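Long-range contacts in phosphonopyruvate hydrolase (Variovorax sp., PDB 2HJP), which hydrolyses phosphonopyruvate to pyruvate and phosphate, cleaving a carbon-phosphorus bond with the aid of a divalent metal ion: residues A[15-21]-A[229-235]; A[28-32]-A[70-76]; A[180-186]-A[206-211]. All blocks are in the same frame, centred on the assembly; numbering follows the deposited sequence.

Contact 1 of 3, residues A[15-21]-A[229-235]; sequences RLFTAMA and VGIVIYG
Phe17 and Ala19 on one strand exchange backbone hydrogen bonds with Gly230, Val232 and Tyr234 on the other, in the pattern expected of parallel neighbours; the short strand axes are 17° apart. Phe17 N gives its proton to Gly230 O at 2.9 Å, and Phe17 O takes one from Val232 N, also at 2.9 Å. Ala19 N then donates to Val232 O at 3.1 Å, while Ala19 O receives Tyr234 N at 2.9 Å. The ladder ends at Ala21 N, whose bond to Tyr234 O measures 3.0 Å and is the least straight of the five. Thr18 and Met20, lying between these donors and acceptors in sequence, turn their backbone groups the other way, Thr18 pairing with Gly38 and Met20 with Gly38 and Trp40 of strand 38-41. A water sits 2.8 Å from Arg15 O and near Gly230 O, at the start of the ladder.

On the two faces of the sheet, side chains of paired residues meet. Phe17 CB lies alongside Ile231 CG1 at 4.0 Å, both pointing the same way. Met20 starts with CG anti to its backbone N (chi1 173°) and then folds back, which brings Met20 CE to 3.5 Å from Tyr234 CB, the two side chains crossing at about a right angle. The hydroxyls are satisfied outside the pair, Tyr234 OH by Glu220 and Thr18 OG1 by Gly37 N.

Joining the first and last strands, this seam closes the eight-stranded parallel barrel. Helix 3-13 packs on Phe17 and Ile231, whereas helix 220-224 and Phe250 and Ile259 of the second subunit approach the face bearing Thr18, Met20, Val232 and Tyr234. Strands 38-41 and 208-210 flank the pair, and Gly235 reaches the phosphonopyruvate pocket.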
loop_
_atom_site.group_PDB
_atom_site.type_symbol
_atom_site.label_atom_id
_atom_site.label_comp_id
_atom_site.label_asym_id
_atom_site.label_seq_id
_atom_site.Cartn_x
_atom_site.Cartn_y
_atom_site.Cartn_z
ATOM N N ARG A 15 -35.151 -7.399 13.910
ATOM C CA ARG A 15 -34.419 -8.667 14.103
ATOM C C ARG A 15 -33.073 -8.308 14.750
ATOM O O ARG A 15 -32.584 -7.209 14.590
ATOM C CB ARG A 15 -34.085 -9.334 12.753
ATOM C CG ARG A 15 -35.259 -9.819 11.887
ATOM C CD ARG A 15 -34.714 -10.352 10.550
ATOM N NE ARG A 15 -34.160 -9.243 9.750
ATOM C CZ ARG A 15 -33.198 -9.324 8.816
ATOM N NH1 ARG A 15 -32.822 -8.210 8.195
ATOM N NH2 ARG A 15 -32.609 -10.487 8.485
ATOM N N LEU A 16 -32.481 -9.221 15.489
ATOM C CA LEU A 16 -31.162 -8.987 16.092
ATOM C C LEU A 16 -30.123 -9.409 15.037
ATOM O O LEU A 16 -30.121 -10.582 14.581
ATOM C CB LEU A 16 -30.992 -9.865 17.325
ATOM C CG LEU A 16 -29.653 -9.881 18.046
ATOM C CD1 LEU A 16 -29.203 -8.456 18.329
ATOM C CD2 LEU A 16 -29.843 -10.705 19.374
ATOM N N PHE A 17 -29.215 -8.496 14.698
ATOM C CA PHE A 17 -28.177 -8.711 13.665
ATOM C C PHE A 17 -26.846 -9.110 14.337
ATOM O O PHE A 17 -26.399 -8.441 15.318
ATOM C CB PHE A 17 -27.989 -7.395 12.917
ATOM C CG PHE A 17 -27.050 -7.445 11.765
ATOM C CD1 PHE A 17 -27.481 -7.892 10.532
ATOM C CD2 PHE A 17 -25.740 -7.003 11.915
ATOM C CE1 PHE A 17 -26.625 -7.916 9.420
ATOM C CE2 PHE A 17 -24.850 -7.000 10.842
ATOM C CZ PHE A 17 -25.296 -7.465 9.559
ATOM N N THR A 18 -26.227 -10.184 13.856
ATOM C CA THR A 18 -24.951 -10.616 14.429
ATOM C C THR A 18 -23.794 -10.316 13.480
ATOM O O THR A 18 -23.909 -10.479 12.246
ATOM C CB THR A 18 -24.941 -12.128 14.728
ATOM O OG1 THR A 18 -25.090 -12.836 13.509
ATOM C CG2 THR A 18 -26.134 -12.510 15.630
ATOM N N ALA A 19 -22.710 -9.837 14.053
ATOM C CA ALA A 19 -21.540 -9.541 13.215
ATOM C C ALA A 19 -20.329 -10.181 13.949
ATOM O O ALA A 19 -20.166 -10.016 15.152
ATOM C CB ALA A 19 -21.305 -8.019 13.094
ATOM N N MET A 20 -19.499 -10.866 13.194
ATOM C CA MET A 20 -18.276 -11.553 13.718
ATOM C C MET A 20 -16.975 -10.900 13.234
ATOM O O MET A 20 -16.793 -10.523 12.033
ATOM C CB MET A 20 -18.281 -13.023 13.249
ATOM C CG MET A 20 -16.977 -13.824 13.566
ATOM S SD MET A 20 -16.594 -13.790 15.331
ATOM C CE MET A 20 -17.859 -14.958 15.980
ATOM N N ALA A 21 -16.056 -10.791 14.177
ATOM C CA ALA A 21 -14.753 -10.252 13.872
ATOM C C ALA A 21 -14.028 -11.070 12.776
ATOM O O ALA A 21 -14.184 -12.302 12.674
ATOM C CB ALA A 21 -13.891 -10.298 15.158
ATOM N N VAL A 229 -31.721 -3.325 21.615
ATOM C CA VAL A 229 -30.436 -3.703 20.978
ATOM C C VAL A 229 -30.712 -4.265 19.591
ATOM O O VAL A 229 -31.503 -5.177 19.476
ATOM C CB VAL A 229 -29.762 -4.832 21.817
ATOM C CG1 VAL A 229 -28.465 -5.332 21.182
ATOM C CG2 VAL A 229 -29.496 -4.329 23.196
ATOM N N GLY A 230 -30.075 -3.725 18.550
ATOM C CA GLY A 230 -30.280 -4.293 17.225
ATOM C C GLY A 230 -29.074 -5.082 16.662
ATOM O O GLY A 230 -29.189 -5.806 15.669
ATOM N N ILE A 231 -27.932 -4.969 17.325
ATOM C CA ILE A 231 -26.736 -5.611 16.833
ATOM C C ILE A 231 -25.862 -6.177 17.935
ATOM O O ILE A 231 -25.653 -5.520 18.914
ATOM C CB ILE A 231 -25.862 -4.570 16.038
ATOM C CG1 ILE A 231 -26.584 -4.120 14.789
ATOM C CG2 ILE A 231 -24.537 -5.175 15.606
ATOM C CD1 ILE A 231 -26.085 -2.802 14.191
ATOM N N VAL A 232 -25.384 -7.409 17.801
ATOM C CA VAL A 232 -24.422 -7.879 18.761
ATOM C C VAL A 232 -23.136 -8.139 17.966
ATOM O O VAL A 232 -23.167 -8.701 16.848
ATOM C CB VAL A 232 -24.855 -9.139 19.452
ATOM C CG1 VAL A 232 -25.278 -10.116 18.464
ATOM C CG2 VAL A 232 -23.671 -9.666 20.333
ATOM N N ILE A 233 -21.997 -7.706 18.498
ATOM C CA ILE A 233 -20.724 -7.930 17.764
ATOM C C ILE A 233 -19.810 -8.880 18.576
ATOM O O ILE A 233 -19.618 -8.654 19.782
ATOM C CB ILE A 233 -19.950 -6.575 17.585
ATOM C CG1 ILE A 233 -20.675 -5.709 16.511
ATOM C CG2 ILE A 233 -18.441 -6.816 17.160
ATOM C CD1 ILE A 233 -20.262 -5.870 15.056
ATOM N N TYR A 234 -19.276 -9.917 17.914
ATOM C CA TYR A 234 -18.293 -10.831 18.543
ATOM C C TYR A 234 -16.974 -10.178 18.196
ATOM O O TYR A 234 -16.461 -10.242 17.063
ATOM C CB TYR A 234 -18.529 -12.212 18.002
ATOM C CG TYR A 234 -19.884 -12.692 18.523
ATOM C CD1 TYR A 234 -20.094 -12.862 19.880
ATOM C CD2 TYR A 234 -20.947 -12.930 17.649
ATOM C CE1 TYR A 234 -21.356 -13.272 20.376
ATOM C CE2 TYR A 234 -22.226 -13.345 18.115
ATOM C CZ TYR A 234 -22.400 -13.505 19.494
ATOM O OH TYR A 234 -23.625 -13.879 19.966
ATOM N N GLY A 235 -16.436 -9.525 19.199
ATOM C CA GLY A 235 -15.290 -8.674 18.967
ATOM C C GLY A 235 -13.948 -9.181 18.577
ATOM O O GLY A 235 -13.264 -8.499 17.780
HETATM O O HOH W 1 -31.128 -4.808 14.364
#

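Contact 2 of 3, residues A[28-32]-A[70-76]; sequences AKLAE and IASTVSI. With XYS (alpha-D-xylopyranose), chain B.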
loop_
_atom_site.group_PDB
_atom_site.type_symbol
_atom_site.label_atom_id
_atom_site.label_comp_id
_atom_site.label_asym_id
_atom_site.label_seq_id
_atom_site.Cartn_x
_atom_site.Cartn_y
_atom_site.Cartn_z
ATOM N N ALA A 28 -13.259 -13.811 7.138
ATOM C CA ALA A 28 -14.586 -13.167 6.873
ATOM C C ALA A 28 -15.451 -14.132 6.081
ATOM O O ALA A 28 -16.681 -14.254 6.305
ATOM C CB ALA A 28 -14.395 -11.830 6.112
ATOM N N LYS A 29 -14.840 -14.800 5.088
ATOM C CA LYS A 29 -15.595 -15.788 4.314
ATOM C C LYS A 29 -16.113 -16.910 5.231
ATOM O O LYS A 29 -17.273 -17.368 5.079
ATOM C CB LYS A 29 -14.726 -16.350 3.182
ATOM C CG LYS A 29 -15.428 -17.368 2.240
ATOM C CD LYS A 29 -14.509 -17.609 1.003
ATOM C CE LYS A 29 -15.208 -18.363 -0.119
ATOM N NZ LYS A 29 -14.284 -18.544 -1.291
ATOM N N LEU A 30 -15.311 -17.351 6.207
ATOM C CA LEU A 30 -15.822 -18.408 7.061
ATOM C C LEU A 30 -16.986 -17.907 7.909
ATOM O O LEU A 30 -17.927 -18.669 8.150
ATOM C CB LEU A 30 -14.716 -18.991 7.931
ATOM C CG LEU A 30 -13.644 -19.735 7.107
ATOM C CD1 LEU A 30 -12.385 -19.951 7.949
ATOM C CD2 LEU A 30 -14.206 -21.085 6.592
ATOM N N ALA A 31 -16.905 -16.662 8.386
ATOM C CA ALA A 31 -18.010 -16.092 9.197
ATOM C C ALA A 31 -19.269 -16.062 8.350
ATOM O O ALA A 31 -20.369 -16.435 8.856
ATOM C CB ALA A 31 -17.683 -14.631 9.666
ATOM N N GLU A 32 -19.138 -15.656 7.073
ATOM C CA GLU A 32 -20.310 -15.615 6.209
ATOM C C GLU A 32 -20.920 -16.999 6.098
ATOM O O GLU A 32 -22.143 -17.181 6.206
ATOM C CB GLU A 32 -19.985 -15.100 4.796
ATOM C CG GLU A 32 -21.250 -15.112 3.963
ATOM C CD GLU A 32 -21.117 -14.436 2.597
ATOM O OE1 GLU A 32 -20.158 -13.738 2.308
ATOM O OE2 GLU A 32 -22.036 -14.591 1.787
ATOM N N ILE A 70 -11.789 -7.424 2.384
ATOM C CA ILE A 70 -12.893 -8.207 2.975
ATOM C C ILE A 70 -14.230 -7.952 2.230
ATOM O O ILE A 70 -14.959 -8.869 1.912
ATOM C CB ILE A 70 -13.103 -7.844 4.469
ATOM C CG1 ILE A 70 -11.940 -8.420 5.305
ATOM C CG2 ILE A 70 -14.552 -8.361 4.951
ATOM C CD1 ILE A 70 -11.910 -7.956 6.754
ATOM N N ALA A 71 -14.554 -6.685 1.951
ATOM C CA ALA A 71 -15.808 -6.402 1.299
ATOM C C ALA A 71 -15.837 -7.014 -0.113
ATOM O O ALA A 71 -16.899 -7.354 -0.574
ATOM C CB ALA A 71 -16.060 -4.868 1.260
ATOM N N SER A 72 -14.686 -7.184 -0.774
ATOM C CA SER A 72 -14.683 -7.739 -2.125
ATOM C C SER A 72 -14.782 -9.256 -2.102
ATOM O O SER A 72 -14.918 -9.918 -3.134
ATOM C CB SER A 72 -13.403 -7.306 -2.880
ATOM O OG SER A 72 -12.251 -7.870 -2.264
ATOM N N THR A 73 -14.707 -9.822 -0.909
ATOM C CA THR A 73 -14.782 -11.268 -0.763
ATOM C C THR A 73 -16.166 -11.726 -0.244
ATOM O O THR A 73 -16.620 -12.762 -0.635
ATOM C CB THR A 73 -13.689 -11.735 0.230
ATOM O OG1 THR A 73 -12.415 -11.409 -0.323
ATOM C CG2 THR A 73 -13.710 -13.270 0.521
ATOM N N VAL A 74 -16.812 -10.984 0.667
ATOM C CA VAL A 74 -18.058 -11.494 1.217
ATOM C C VAL A 74 -19.271 -10.788 0.563
ATOM O O VAL A 74 -19.122 -9.734 -0.049
ATOM C CB VAL A 74 -18.092 -11.328 2.821
ATOM C CG1 VAL A 74 -16.864 -12.043 3.469
ATOM C CG2 VAL A 74 -18.008 -9.861 3.198
ATOM N N SER A 75 -20.450 -11.369 0.725
ATOM C CA SER A 75 -21.665 -10.812 0.161
ATOM C C SER A 75 -22.495 -10.182 1.289
ATOM O O SER A 75 -23.515 -9.536 1.034
ATOM C CB SER A 75 -22.493 -11.936 -0.541
ATOM O OG SER A 75 -23.188 -12.722 0.449
ATOM N N ILE A 76 -22.042 -10.304 2.549
ATOM C CA ILE A 76 -22.821 -9.763 3.655
ATOM C C ILE A 76 -22.196 -8.409 4.090
ATOM O O ILE A 76 -21.043 -8.156 3.759
ATOM C CB ILE A 76 -22.880 -10.775 4.849
ATOM C CG1 ILE A 76 -21.463 -11.131 5.321
ATOM C CG2 ILE A 76 -23.696 -12.017 4.408
ATOM C CD1 ILE A 76 -20.618 -11.961 4.431
HETATM C C1 XYS B . -21.246 -16.299 -1.471
HETATM C C2 XYS B . -20.854 -16.222 -2.974
HETATM C C3 XYS B . -21.284 -14.821 -3.513
HETATM C C4 XYS B . -22.801 -14.515 -3.254
HETATM C C5 XYS B . -23.356 -14.981 -1.892
HETATM O O1 XYS B . -20.572 -15.364 -0.594
HETATM O O2 XYS B . -19.437 -16.353 -3.097
HETATM O O3 XYS B . -20.958 -14.696 -4.926
HETATM O O4 XYS B . -23.250 -13.188 -3.603
HETATM O O5 XYS B . -22.671 -16.184 -1.305
HETATM O O HOH W 2 -17.968 -15.301 0.971
#
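Two outer helices of the beta/alpha barrel, 25-34 and 60-71, meet here through Ala28, Lys29 and Glu32 on the first, and Ile70 of the second and residues 73-76 after it. The apolar half is small: Ala28 CB touches both Ile70 CG2 (3.7 Å) and Val74 CG1 (3.6 Å), with Ile39 of strand 38-41 also touching all three residues.

The polar half belongs to Glu32. With CG swung beside its own carbonyl carbon (chi1 179°) and an extended chain, it reaches the loop beyond Val74. Ser75 OG donates to Glu32 OE2 at 2.6 Å, approaching from above the carboxylate plane. Ser75 N donates to Glu32 OE1 at 2.9 Å, although the model places that oxygen less securely. A xylose in the crystal gives its O1 proton to Glu32 OE2, also at 2.9 Å, and a water donates to Glu32 OE1.

Replacing Glu32 by alanine would probably leave both the backbone N-H and the hydroxyl of Ser75 without their acceptor, freeing the loop to shift.

The donors gathered on the carboxylate, surest at OE2, would probably favour its ionised form, with Ser75 held from both its backbone and its side chain.

Contact 3 of 3, residues A[180-186]-A[206-211]; sequences ADAILIH and VPLVLV. With PPR (phosphonopyruvate), chain G.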
loop_
_atom_site.group_PDB
_atom_site.type_symbol
_atom_site.label_atom_id
_atom_site.label_comp_id
_atom_site.label_asym_id
_atom_site.label_seq_id
_atom_site.Cartn_x
_atom_site.Cartn_y
_atom_site.Cartn_z
ATOM N N ALA A 180 -26.062 9.992 14.644
ATOM C CA ALA A 180 -25.726 8.555 14.730
ATOM C C ALA A 180 -26.930 7.627 14.456
ATOM O O ALA A 180 -28.057 7.864 14.919
ATOM C CB ALA A 180 -25.090 8.243 16.077
ATOM N N ASP A 181 -26.711 6.561 13.669
ATOM C CA ASP A 181 -27.801 5.650 13.344
ATOM C C ASP A 181 -27.939 4.617 14.400
ATOM O O ASP A 181 -28.946 3.896 14.424
ATOM C CB ASP A 181 -27.505 4.971 11.992
ATOM C CG ASP A 181 -27.481 5.990 10.829
ATOM O OD1 ASP A 181 -28.567 6.515 10.535
ATOM O OD2 ASP A 181 -26.394 6.293 10.260
ATOM N N ALA A 182 -26.900 4.503 15.235
ATOM C CA ALA A 182 -26.929 3.523 16.339
ATOM C C ALA A 182 -25.913 3.878 17.379
ATOM O O ALA A 182 -24.988 4.628 17.087
ATOM C CB ALA A 182 -26.697 2.120 15.813
ATOM N N ILE A 183 -26.089 3.372 18.599
ATOM C CA ILE A 183 -25.171 3.677 19.662
ATOM C C ILE A 183 -24.571 2.385 20.242
ATOM O O ILE A 183 -25.299 1.486 20.710
ATOM C CB ILE A 183 -25.897 4.456 20.762
ATOM C CG1 ILE A 183 -26.581 5.716 20.150
ATOM C CG2 ILE A 183 -24.913 4.738 21.857
ATOM C CD1 ILE A 183 -26.885 6.837 21.061
ATOM N N LEU A 184 -23.253 2.282 20.173
ATOM C CA LEU A 184 -22.585 1.111 20.688
ATOM C C LEU A 184 -22.156 1.545 22.087
ATOM O O LEU A 184 -21.365 2.460 22.218
ATOM C CB LEU A 184 -21.360 0.773 19.820
ATOM C CG LEU A 184 -20.707 -0.607 20.147
ATOM C CD1 LEU A 184 -19.718 -1.036 18.973
ATOM C CD2 LEU A 184 -20.041 -0.516 21.599
ATOM N N ILE A 185 -22.726 0.925 23.119
ATOM C CA ILE A 185 -22.395 1.242 24.509
ATOM C C ILE A 185 -21.464 0.119 24.934
ATOM O O ILE A 185 -21.785 -1.058 24.870
ATOM C CB ILE A 185 -23.676 1.355 25.407
ATOM C CG1 ILE A 185 -23.283 1.644 26.857
ATOM C CG2 ILE A 185 -24.561 0.040 25.316
ATOM C CD1 ILE A 185 -22.781 3.060 27.114
ATOM N N HIS A 186 -20.269 0.509 25.356
ATOM C CA HIS A 186 -19.300 -0.509 25.714
ATOM C C HIS A 186 -19.041 -0.674 27.224
ATOM O O HIS A 186 -19.249 0.236 28.046
ATOM C CB HIS A 186 -18.008 -0.225 24.948
ATOM C CG HIS A 186 -17.217 -1.466 24.599
ATOM N ND1 HIS A 186 -17.719 -2.750 24.727
ATOM C CD2 HIS A 186 -15.938 -1.609 24.168
ATOM C CE1 HIS A 186 -16.783 -3.625 24.403
ATOM N NE2 HIS A 186 -15.691 -2.961 24.060
ATOM N N VAL A 206 -32.794 5.435 18.309
ATOM C CA VAL A 206 -31.955 4.522 17.556
ATOM C C VAL A 206 -31.556 3.286 18.358
ATOM O O VAL A 206 -31.490 3.312 19.579
ATOM C CB VAL A 206 -30.709 5.206 17.010
ATOM C CG1 VAL A 206 -31.143 6.376 16.144
ATOM C CG2 VAL A 206 -29.737 5.560 18.120
ATOM N N PRO A 207 -31.273 2.182 17.656
ATOM C CA PRO A 207 -30.873 0.913 18.272
ATOM C C PRO A 207 -29.530 0.899 18.910
ATOM O O PRO A 207 -28.620 1.644 18.533
ATOM C CB PRO A 207 -30.883 -0.106 17.144
ATOM C CG PRO A 207 -31.357 0.591 15.956
ATOM C CD PRO A 207 -31.451 2.076 16.201
ATOM N N LEU A 208 -29.391 0.044 19.896
ATOM C CA LEU A 208 -28.097 -0.113 20.553
ATOM C C LEU A 208 -27.289 -1.261 19.962
ATOM O O LEU A 208 -27.854 -2.190 19.317
ATOM C CB LEU A 208 -28.281 -0.396 22.037
ATOM C CG LEU A 208 -29.007 0.721 22.750
ATOM C CD1 LEU A 208 -29.139 0.273 24.200
ATOM C CD2 LEU A 208 -28.270 2.120 22.583
ATOM N N VAL A 209 -25.982 -1.173 20.174
ATOM C CA VAL A 209 -25.041 -2.198 19.710
ATOM C C VAL A 209 -24.230 -2.638 20.943
ATOM O O VAL A 209 -23.705 -1.786 21.674
ATOM C CB VAL A 209 -24.018 -1.639 18.658
ATOM C CG1 VAL A 209 -23.082 -2.796 18.135
ATOM C CG2 VAL A 209 -24.740 -0.909 17.531
ATOM N N LEU A 210 -24.145 -3.956 21.143
ATOM C CA LEU A 210 -23.346 -4.533 22.237
ATOM C C LEU A 210 -22.157 -5.377 21.719
ATOM O O LEU A 210 -22.253 -6.065 20.660
ATOM C CB LEU A 210 -24.236 -5.456 23.121
ATOM C CG LEU A 210 -25.508 -4.850 23.747
ATOM C CD1 LEU A 210 -26.284 -5.824 24.624
ATOM C CD2 LEU A 210 -25.023 -3.644 24.607
ATOM N N VAL A 211 -21.059 -5.356 22.453
ATOM C CA VAL A 211 -19.871 -6.181 22.142
ATOM C C VAL A 211 -19.647 -6.867 23.496
ATOM O O VAL A 211 -18.890 -6.373 24.342
ATOM C CB VAL A 211 -18.668 -5.275 21.797
ATOM C CG1 VAL A 211 -17.425 -6.147 21.373
ATOM C CG2 VAL A 211 -19.099 -4.240 20.740
HETATM C C1 PPR G . -12.312 -3.953 18.269
HETATM O O1 PPR G . -12.708 -5.173 18.057
HETATM O "O2'" PPR G . -11.351 -3.446 17.757
HETATM C C2 PPR G . -13.181 -3.183 19.218
HETATM C C3 PPR G . -13.881 -3.650 20.292
HETATM O O2 PPR G . -13.224 -1.880 18.937
HETATM P P PPR G . -12.731 -3.710 21.749
HETATM O O1P PPR G . -12.346 -2.223 21.986
HETATM O O2P PPR G . -11.541 -4.611 21.323
HETATM O O3P PPR G . -13.549 -4.210 22.845
HETATM O O HOH W 3 -20.549 -3.615 24.851
#
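His186 NE2 donates to O3P of phosphonopyruvate at 2.8 Å with an N-H...O angle of 164°, and this phosphonate oxygen lies at the ring's edge, in its plane. On the other side of the ring, His186 ND1 lies 3.0 Å from a water that donates to Ile185 O and accepts from Val211 N. That water links the ends of both segments, and the two polar contacts, one at each ring nitrogen, would tend to fix the turn of the ring about CB-CG. Arg155 and Arg188 bind the same ligand beside it.

Behind the histidine, three backbone bonds join the strands. Ile183 N donates to Pro207 O at 3.1 Å, Val209 N to Ile183 O at 2.8 Å and Ile185 N to Val209 O at 3.2 Å.

Strands 182-185 and 208-210, linked by helix 193-201, form a beta-alpha-beta unit, the sixth and seventh strands of the barrel. At its start, Asp181 forms salt bridges with Arg145 and Arg8.

Leu208 sends CD2 against Ile183 CB on the face toward helix 193-201, where Val199 and Trp202 also pack. Leu184 and Val209 turn to the barrel interior, where Ile231 and Ile233 meet Val209. Leu184, with CG trans to its amide nitrogen (chi1 -170°), slants across Val209 and brings CD1 to 3.7 Å from Val211 CG2. Toward the start of the strands, Val206 CG2 meets Ile183 CG1 at 3.8 Å, the two side chains crossing at nearly a right angle. Nearer the histidine end, Ile185 CG2 lies alongside Leu210 CD2, again at 3.8 Å, and His186 rests its CE1 against Val211 CB.

How the contacts relate
Contacts 1 and 3 are buried strand pairings of one barrel: strands 208-210 and 229-234 are neighbours, and probable backbone hydrogen bonds (Ile233 N to Leu210 O, 2.7 Å) join them. Both depend on regular backbone bonding, and each ends at the phosphonopyruvate pocket, through Gly235 and His186 respectively. Contact 2 is only partly buried and joins outer helices; its direct bonds run from Ser75 to the Glu32 carboxylate, which a xylose also meets. It touches contact 1 where Met20 CB meets Ala31 CB, and the second subunit reaches both, but no other chain touches contact 3. Contacts 2 and 3 stand on opposite sides of the chain's centre, their centres about 23 Å apart.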